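Local coordinates for protein mevalonate 3-kinase (Thermoplasma acidophilum, PDB 4RKS) that catalyses ATP-dependent phosphorylation of (R)-mevalonate to mevalonate 3-phosphate, a step in the alternative mevalonate route to isoprenoids found in extreme acidophiles, at residues H211-R216 / R262-N267; E256-L261 / Y291-G296. One frame throughout, in Å; residues are numbered along the deposited sequence.

Contact 1: H211-R216 / R262-N267; sequences HQNIVR and RGVGVN
Van der Waals contact between N213 and V264 carries this junction, where the last turn of helix 207-214 lies beside the loop that follows helix 243-262. The two side chains slant across each other. The CG1 methyl of V264 does most of the touching, approaching N213 CB to 3.6 Å and N213 O more tightly, at 3.2 Å. It reaches this spot because V264 directs CG1 opposite its own backbone N (chi1 -168°). The same methyl grazes R216 at CB, 4.1 Å away, so it bears on both ends of the turn N213-R216. V266 adds its CG2 methyl, 4.0 Å from N213 CB, and the asparagine methylene is thus met by two valines of the opposing loop.

Backbone hydrogen bonds shape each segment separately. N213 O accepts the backbone N of R216 (2.8 Å), closing the turn from N213 to R216, while the N213 amide nitrogen ND2 donates to V209 O, just before the segment. On the other side, a type I turn from R262 to G265 carries V264 and is closed by G265 N on R262 O at 3.0 Å. G265, with positive phi (82°), is the C-prime residue of a Schellman motif that ends helix 243-262, and V266 N then returns to L261 O.

The mevalonate pocket is near: H211, two residues before N213, lines it, and H211 NE2 is hydrogen-bonded to OE2 of the substrate-binding E159. The contact itself is a modest van der Waals seam between two helix ends, partly open to solvent, in which methyl groups rest on a methylene and on a carbonyl oxygen already engaged in a backbone bond. What holds across it is the contact of valine methyl groups, which sets no particular direction.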
ATOM      1  N   HIS A 211       3.600   7.616 -11.980  1.00 27.46           N
ATOM      2  CA  HIS A 211       4.963   7.148 -12.219  1.00 27.01           C
ATOM      3  C   HIS A 211       5.551   7.687 -13.530  1.00 25.79           C
ATOM      4  O   HIS A 211       6.686   8.169 -13.568  1.00 27.30           O
ATOM      5  CB  HIS A 211       4.997   5.612 -12.221  1.00 25.07           C
ATOM      6  CG  HIS A 211       4.720   5.004 -10.884  1.00 26.74           C
ATOM      7  ND1 HIS A 211       5.214   5.533  -9.710  1.00 32.99           N
ATOM      8  CD2 HIS A 211       3.990   3.919 -10.530  1.00 32.88           C
ATOM      9  CE1 HIS A 211       4.806   4.796  -8.692  1.00 39.35           C
ATOM     10  NE2 HIS A 211       4.061   3.811  -9.162  1.00 33.67           N
ATOM     11  N   GLN A 212       4.781   7.610 -14.605  1.00 26.03           N
ATOM     12  CA  GLN A 212       5.276   8.051 -15.911  1.00 30.46           C
ATOM     13  C   GLN A 212       5.587   9.556 -15.936  1.00 28.22           C
ATOM     14  O   GLN A 212       6.598   9.979 -16.487  1.00 32.07           O
ATOM     15  CB  GLN A 212       4.261   7.698 -17.007  1.00 35.61           C
ATOM     16  CG  GLN A 212       4.740   7.991 -18.428  1.00 53.20           C
ATOM     17  CD  GLN A 212       3.762   7.522 -19.502  1.00 61.82           C
ATOM     18  OE1 GLN A 212       2.600   7.213 -19.218  1.00 67.84           O
ATOM     19  NE2 GLN A 212       4.235   7.465 -20.745  1.00 58.17           N
ATOM     20  N   ASN A 213       4.745  10.375 -15.322  1.00 32.66           N
ATOM     21  CA  ASN A 213       4.960  11.825 -15.441  1.00 34.77           C
ATOM     22  C   ASN A 213       5.902  12.434 -14.399  1.00 36.56           C
ATOM     23  O   ASN A 213       6.641  13.366 -14.711  1.00 40.46           O
ATOM     24  CB  ASN A 213       3.623  12.552 -15.402  1.00 34.75           C
ATOM     25  CG  ASN A 213       2.855  12.401 -16.691  1.00 37.15           C
ATOM     26  OD1 ASN A 213       2.843  13.301 -17.532  1.00 45.01           O
ATOM     27  ND2 ASN A 213       2.234  11.253 -16.869  1.00 41.27           N
ATOM     28  N   ILE A 214       5.899  11.908 -13.172  1.00 32.56           N
ATOM     29  CA  ILE A 214       6.695  12.520 -12.115  1.00 29.97           C
ATOM     30  C   ILE A 214       8.182  12.579 -12.468  1.00 32.43           C
ATOM     31  O   ILE A 214       8.871  13.529 -12.108  1.00 37.55           O
ATOM     32  CB  ILE A 214       6.536  11.795 -10.757  1.00 33.28           C
ATOM     33  CG1 ILE A 214       6.908  12.758  -9.630  1.00 35.57           C
ATOM     34  CG2 ILE A 214       7.391  10.488 -10.694  1.00 23.72           C
ATOM     35  CD1 ILE A 214       7.029  12.115  -8.277  1.00 38.54           C
ATOM     36  N   VAL A 215       8.672  11.590 -13.205  1.00 25.20           N
ATOM     37  CA  VAL A 215      10.091  11.542 -13.542  1.00 30.91           C
ATOM     38  C   VAL A 215      10.449  12.613 -14.588  1.00 29.37           C
ATOM     39  O   VAL A 215      11.620  12.909 -14.824  1.00 28.32           O
ATOM     40  CB  VAL A 215      10.491  10.128 -14.049  1.00 43.87           C
ATOM     41  CG1 VAL A 215      12.002   9.998 -14.168  1.00 50.99           C
ATOM     42  CG2 VAL A 215       9.962   9.055 -13.087  1.00 35.65           C
ATOM     43  N   ARG A 216       9.444  13.220 -15.202  1.00 34.77           N
ATOM     44  CA  ARG A 216       9.732  14.272 -16.180  1.00 37.98           C
ATOM     45  C   ARG A 216      10.130  15.604 -15.525  1.00 45.69           C
ATOM     46  O   ARG A 216      10.718  16.475 -16.179  1.00 47.38           O
ATOM     47  CB  ARG A 216       8.530  14.476 -17.100  1.00 36.04           C
ATOM     48  CG  ARG A 216       8.291  13.304 -18.032  1.00 36.77           C
ATOM     49  CD  ARG A 216       6.948  13.395 -18.718  1.00 36.67           C
ATOM     50  NE  ARG A 216       6.775  12.272 -19.628  1.00 35.54           N
ATOM     51  CZ  ARG A 216       5.623  11.938 -20.188  1.00 43.38           C
ATOM     52  NH1 ARG A 216       4.529  12.638 -19.930  1.00 46.13           N
ATOM     53  NH2 ARG A 216       5.570  10.901 -21.008  1.00 46.45           N
ATOM     54  N   ARG A 262       1.748  18.457  -9.801  1.00 38.52           N
ATOM     55  CA  ARG A 262       0.983  19.533 -10.437  1.00 36.06           C
ATOM     56  C   ARG A 262       1.797  20.232 -11.519  1.00 33.49           C
ATOM     57  O   ARG A 262       1.261  20.605 -12.558  1.00 32.30           O
ATOM     58  CB  ARG A 262       0.500  20.559  -9.398  1.00 34.76           C
ATOM     59  CG  ARG A 262      -0.727  20.102  -8.596  1.00 34.07           C
ATOM     60  CD  ARG A 262      -1.323  21.239  -7.745  1.00 39.72           C
ATOM     61  NE  ARG A 262      -0.343  21.819  -6.824  1.00 39.15           N
ATOM     62  CZ  ARG A 262      -0.153  21.414  -5.571  1.00 37.28           C
ATOM     63  NH1 ARG A 262      -0.877  20.416  -5.068  1.00 36.58           N
ATOM     64  NH2 ARG A 262       0.766  22.004  -4.821  1.00 34.58           N
ATOM     65  N   GLY A 263       3.094  20.391 -11.279  1.00 34.16           N
ATOM     66  CA  GLY A 263       3.992  20.956 -12.266  1.00 37.05           C
ATOM     67  C   GLY A 263       4.238  20.072 -13.479  1.00 40.17           C
ATOM     68  O   GLY A 263       4.848  20.516 -14.446  1.00 40.45           O
ATOM     69  N   VAL A 264       3.786  18.820 -13.430  1.00 36.54           N
ATOM     70  CA  VAL A 264       3.852  17.943 -14.603  1.00 42.89           C
ATOM     71  C   VAL A 264       2.424  17.592 -15.075  1.00 40.73           C
ATOM     72  O   VAL A 264       2.207  16.666 -15.857  1.00 45.69           O
ATOM     73  CB  VAL A 264       4.679  16.667 -14.305  1.00 47.65           C
ATOM     74  CG1 VAL A 264       4.997  15.918 -15.578  1.00 59.61           C
ATOM     75  CG2 VAL A 264       5.986  17.045 -13.659  1.00 44.76           C
ATOM     76  N   GLY A 265       1.448  18.355 -14.594  1.00 36.28           N
ATOM     77  CA  GLY A 265       0.085  18.257 -15.084  1.00 35.22           C
ATOM     78  C   GLY A 265      -0.733  17.133 -14.488  1.00 44.23           C
ATOM     79  O   GLY A 265      -1.724  16.705 -15.074  1.00 46.19           O
ATOM     80  N   VAL A 266      -0.318  16.653 -13.318  1.00 46.69           N
ATOM     81  CA  VAL A 266      -1.080  15.645 -12.586  1.00 41.05           C
ATOM     82  C   VAL A 266      -1.665  16.245 -11.303  1.00 39.77           C
ATOM     83  O   VAL A 266      -0.941  16.462 -10.331  1.00 37.92           O
ATOM     84  CB  VAL A 266      -0.201  14.427 -12.240  1.00 37.02           C
ATOM     85  CG1 VAL A 266      -0.991  13.402 -11.433  1.00 35.45           C
ATOM     86  CG2 VAL A 266       0.347  13.809 -13.511  1.00 32.23           C
ATOM     87  N   ASN A 267      -2.967  16.520 -11.303  1.00 38.28           N
ATOM     88  CA  ASN A 267      -3.591  17.199 -10.170  1.00 35.76           C
ATOM     89  C   ASN A 267      -4.492  16.283  -9.366  1.00 39.70           C
ATOM     90  O   ASN A 267      -5.665  16.092  -9.704  1.00 43.61           O
ATOM     91  CB  ASN A 267      -4.398  18.412 -10.639  1.00 38.79           C
ATOM     92  CG  ASN A 267      -4.868  19.270  -9.481  1.00 48.83           C
ATOM     93  OD1 ASN A 267      -4.165  19.419  -8.479  1.00 46.22           O
ATOM     94  ND2 ASN A 267      -6.066  19.828  -9.603  1.00 57.57           N
TER

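Contact 2: E256-L261 / Y291-G296. With MEV ((R)-mevalonate), chain C.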
ATOM      1  N   GLU A 256       4.957  18.406  -0.721  1.00 28.76           N
ATOM      2  CA  GLU A 256       6.055  18.429  -1.697  1.00 28.35           C
ATOM      3  C   GLU A 256       5.754  17.560  -2.927  1.00 30.92           C
ATOM      4  O   GLU A 256       5.937  17.977  -4.070  1.00 30.43           O
ATOM      5  CB  GLU A 256       7.345  17.953  -1.038  1.00 28.08           C
ATOM      6  CG  GLU A 256       8.497  17.723  -2.007  1.00 47.15           C
ATOM      7  CD  GLU A 256       9.737  17.195  -1.312  1.00 60.03           C
ATOM      8  OE1 GLU A 256       9.837  17.337  -0.074  1.00 69.68           O
ATOM      9  OE2 GLU A 256      10.611  16.636  -1.999  1.00 62.96           O
ATOM     10  N   TYR A 257       5.301  16.338  -2.671  1.00 29.78           N
ATOM     11  CA  TYR A 257       4.984  15.380  -3.723  1.00 30.37           C
ATOM     12  C   TYR A 257       3.925  15.916  -4.672  1.00 31.28           C
ATOM     13  O   TYR A 257       4.077  15.850  -5.894  1.00 30.70           O
ATOM     14  CB  TYR A 257       4.523  14.081  -3.069  1.00 30.22           C
ATOM     15  CG  TYR A 257       4.201  12.903  -3.952  1.00 26.60           C
ATOM     16  CD1 TYR A 257       5.211  12.140  -4.541  1.00 23.78           C
ATOM     17  CD2 TYR A 257       2.891  12.495  -4.118  1.00 26.74           C
ATOM     18  CE1 TYR A 257       4.913  11.027  -5.297  1.00 23.12           C
ATOM     19  CE2 TYR A 257       2.581  11.385  -4.871  1.00 31.30           C
ATOM     20  CZ  TYR A 257       3.589  10.655  -5.458  1.00 32.29           C
ATOM     21  OH  TYR A 257       3.250   9.551  -6.195  1.00 28.38           O
ATOM     22  N   HIS A 258       2.854  16.474  -4.128  1.00 24.84           N
ATOM     23  CA  HIS A 258       1.781  16.911  -5.011  1.00 33.40           C
ATOM     24  C   HIS A 258       2.052  18.273  -5.651  1.00 32.67           C
ATOM     25  O   HIS A 258       1.445  18.614  -6.667  1.00 33.53           O
ATOM     26  CB  HIS A 258       0.459  16.873  -4.258  1.00 29.81           C
ATOM     27  CG  HIS A 258      -0.031  15.475  -4.044  1.00 27.28           C
ATOM     28  ND1 HIS A 258      -0.485  14.689  -5.079  1.00 30.53           N
ATOM     29  CD2 HIS A 258      -0.086  14.702  -2.933  1.00 26.46           C
ATOM     30  CE1 HIS A 258      -0.825  13.502  -4.612  1.00 30.57           C
ATOM     31  NE2 HIS A 258      -0.595  13.482  -3.312  1.00 26.72           N
ATOM     32  N   SER A 259       3.000  19.023  -5.102  1.00 32.08           N
ATOM     33  CA  SER A 259       3.490  20.218  -5.799  1.00 34.17           C
ATOM     34  C   SER A 259       4.320  19.816  -7.029  1.00 35.56           C
ATOM     35  O   SER A 259       4.240  20.451  -8.082  1.00 33.02           O
ATOM     36  CB  SER A 259       4.311  21.098  -4.855  1.00 30.98           C
ATOM     37  OG  SER A 259       4.794  22.247  -5.524  1.00 33.00           O
ATOM     38  N   ILE A 260       5.102  18.747  -6.907  1.00 34.86           N
ATOM     39  CA  ILE A 260       5.878  18.268  -8.054  1.00 34.23           C
ATOM     40  C   ILE A 260       4.962  17.714  -9.157  1.00 31.15           C
ATOM     41  O   ILE A 260       5.127  18.049 -10.326  1.00 36.78           O
ATOM     42  CB  ILE A 260       6.909  17.201  -7.637  1.00 32.99           C
ATOM     43  CG1 ILE A 260       7.943  17.830  -6.708  1.00 33.46           C
ATOM     44  CG2 ILE A 260       7.589  16.600  -8.863  1.00 28.35           C
ATOM     45  CD1 ILE A 260       8.935  16.860  -6.139  1.00 34.07           C
ATOM     46  N   LEU A 261       3.977  16.906  -8.780  1.00 28.90           N
ATOM     47  CA  LEU A 261       3.027  16.360  -9.748  1.00 32.58           C
ATOM     48  C   LEU A 261       2.252  17.447 -10.510  1.00 36.75           C
ATOM     49  O   LEU A 261       2.120  17.368 -11.730  1.00 38.60           O
ATOM     50  CB  LEU A 261       2.049  15.402  -9.055  1.00 30.76           C
ATOM     51  CG  LEU A 261       2.662  14.050  -8.669  1.00 33.11           C
ATOM     52  CD1 LEU A 261       1.673  13.157  -7.922  1.00 26.54           C
ATOM     53  CD2 LEU A 261       3.202  13.329  -9.888  1.00 33.28           C
ATOM     54  N   TYR A 291      -2.654  15.290   7.700  1.00 22.87           N
ATOM     55  CA  TYR A 291      -3.284  14.568   6.593  1.00 22.53           C
ATOM     56  C   TYR A 291      -2.276  14.056   5.565  1.00 22.24           C
ATOM     57  O   TYR A 291      -1.177  14.573   5.457  1.00 23.65           O
ATOM     58  CB  TYR A 291      -4.312  15.454   5.880  1.00 27.82           C
ATOM     59  CG  TYR A 291      -3.685  16.450   4.940  1.00 31.26           C
ATOM     60  CD1 TYR A 291      -3.288  17.702   5.395  1.00 29.76           C
ATOM     61  CD2 TYR A 291      -3.489  16.145   3.600  1.00 26.87           C
ATOM     62  CE1 TYR A 291      -2.707  18.612   4.546  1.00 33.11           C
ATOM     63  CE2 TYR A 291      -2.908  17.051   2.744  1.00 30.25           C
ATOM     64  CZ  TYR A 291      -2.517  18.280   3.220  1.00 29.42           C
ATOM     65  OH  TYR A 291      -1.942  19.185   2.367  1.00 33.17           O
ATOM     66  N   ILE A 292      -2.702  13.051   4.800  1.00 28.29           N
ATOM     67  CA  ILE A 292      -1.940  12.461   3.695  1.00 26.90           C
ATOM     68  C   ILE A 292      -2.841  12.354   2.456  1.00 26.40           C
ATOM     69  O   ILE A 292      -4.020  12.035   2.581  1.00 22.74           O
ATOM     70  CB  ILE A 292      -1.408  11.051   4.063  1.00 22.95           C
ATOM     71  CG1 ILE A 292      -0.393  11.125   5.205  1.00 20.71           C
ATOM     72  CG2 ILE A 292      -0.794  10.331   2.836  1.00 22.52           C
ATOM     73  CD1 ILE A 292      -0.097   9.776   5.827  1.00 20.07           C
ATOM     74  N   VAL A 293      -2.293  12.628   1.271  1.00 26.37           N
ATOM     75  CA  VAL A 293      -2.965  12.309   0.011  1.00 28.30           C
ATOM     76  C   VAL A 293      -2.006  11.473  -0.831  1.00 28.71           C
ATOM     77  O   VAL A 293      -0.879  11.899  -1.059  1.00 24.90           O
ATOM     78  CB  VAL A 293      -3.370  13.584  -0.779  1.00 33.89           C
ATOM     79  CG1 VAL A 293      -4.034  13.216  -2.101  1.00 24.65           C
ATOM     80  CG2 VAL A 293      -4.268  14.499   0.074  1.00 28.22           C
ATOM     81  N   THR A 294      -2.427  10.293  -1.281  1.00 29.02           N
ATOM     82  CA  THR A 294      -1.540   9.467  -2.108  1.00 28.86           C
ATOM     83  C   THR A 294      -1.875   9.679  -3.588  1.00 29.98           C
ATOM     84  O   THR A 294      -1.707  10.776  -4.092  1.00 29.80           O
ATOM     85  CB  THR A 294      -1.619   7.958  -1.719  1.00 20.32           C
ATOM     86  OG1 THR A 294      -2.960   7.465  -1.886  1.00 20.65           O
ATOM     87  CG2 THR A 294      -1.208   7.771  -0.263  1.00 26.02           C
ATOM     88  N   GLY A 295      -2.360   8.657  -4.286  1.00 31.32           N
ATOM     89  CA  GLY A 295      -2.640   8.805  -5.709  1.00 29.66           C
ATOM     90  C   GLY A 295      -4.119   8.931  -6.045  1.00 30.38           C
ATOM     91  O   GLY A 295      -4.483   9.436  -7.096  1.00 30.67           O
ATOM     92  N   GLY A 296      -4.975   8.465  -5.147  1.00 29.28           N
ATOM     93  CA  GLY A 296      -6.404   8.482  -5.385  1.00 32.34           C
ATOM     94  C   GLY A 296      -7.073   9.719  -4.819  1.00 33.77           C
ATOM     95  O   GLY A 296      -6.424  10.594  -4.250  1.00 37.68           O
TER
HETATM   96  C8  MEV C 401       2.567   3.847  -4.877  1.00 46.73           C
HETATM   97  O8  MEV C 401       2.968   2.943  -5.889  1.00 54.93           O
HETATM   98  C2  MEV C 401       2.088   5.116  -5.548  1.00 31.79           C
HETATM   99  C3  MEV C 401       1.299   6.098  -4.699  1.00 31.76           C
HETATM  100  O7  MEV C 401       0.260   5.483  -3.981  1.00 36.31           O
HETATM  101  C4  MEV C 401       2.205   6.820  -3.715  1.00 31.33           C
HETATM  102  C5  MEV C 401       2.453   6.042  -2.436  1.00 28.97           C
HETATM  103  O3  MEV C 401       1.504   5.498  -1.796  1.00 27.62           O
HETATM  104  O4  MEV C 401       3.629   5.916  -2.019  1.00 31.08           O
HETATM  105  C6  MEV C 401       0.690   7.102  -5.654  1.00 31.12           C
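The imidazole of H258 presents its edge to the carbonyl oxygens of V293 and T294, both near the ring plane, while Y257 CD2 stands 3.7 Å above the centre of one of its faces. The Y257 ring in turn has H258 CD2 in plane at its edge.

H258 NE2 donates a hydrogen bond to V293 O (2.8 Å, 154° at the hydrogen). The donor approaches from well above the carbonyl plane, although the oxygen lies almost in the plane of the imidazole. Beside it, H258 CE1 comes within 2.9 Å of T294 O. V293 crosses the histidine at about a right angle, its CG1 3.7 Å from NE2.

Y257 has CG anti to its backbone N (chi1 -177°), which puts its OH 3.6 Å from C6 of the mevalonate; the hydroxyl also makes a weak hydrogen bond to L38 O. From the other segment, G295 N reaches the same ligand methyl at 3.7 Å.

This buried histidine thus links helix 243-262 to the loop that carries the pocket residues T294 and G295: NE2 acts as an N-H donor to a main-chain carbonyl, and Y257 against one face limits rotation of the imidazole.

Both contacts draw on helix 243-262: contact 2 uses its last part, 256-261, contact 1 the loop that leaves it, and the two join where V266 N meets L261 O at 3.0 Å, a probable hydrogen bond of the helix end. I214 of contact 1 packs on Y257, I260 and L261, setting helix 207-214 against the helix of contact 2. Contact 1 lies farther out, partly exposed, and relies on valine methyl groups; contact 2 is buried and adds a histidine-to-carbonyl hydrogen bond. Contact 2 itself includes the pocket residues Y257 and T294, whereas the pocket residue H211 lies on segment 211-216 but takes no part in contact 1.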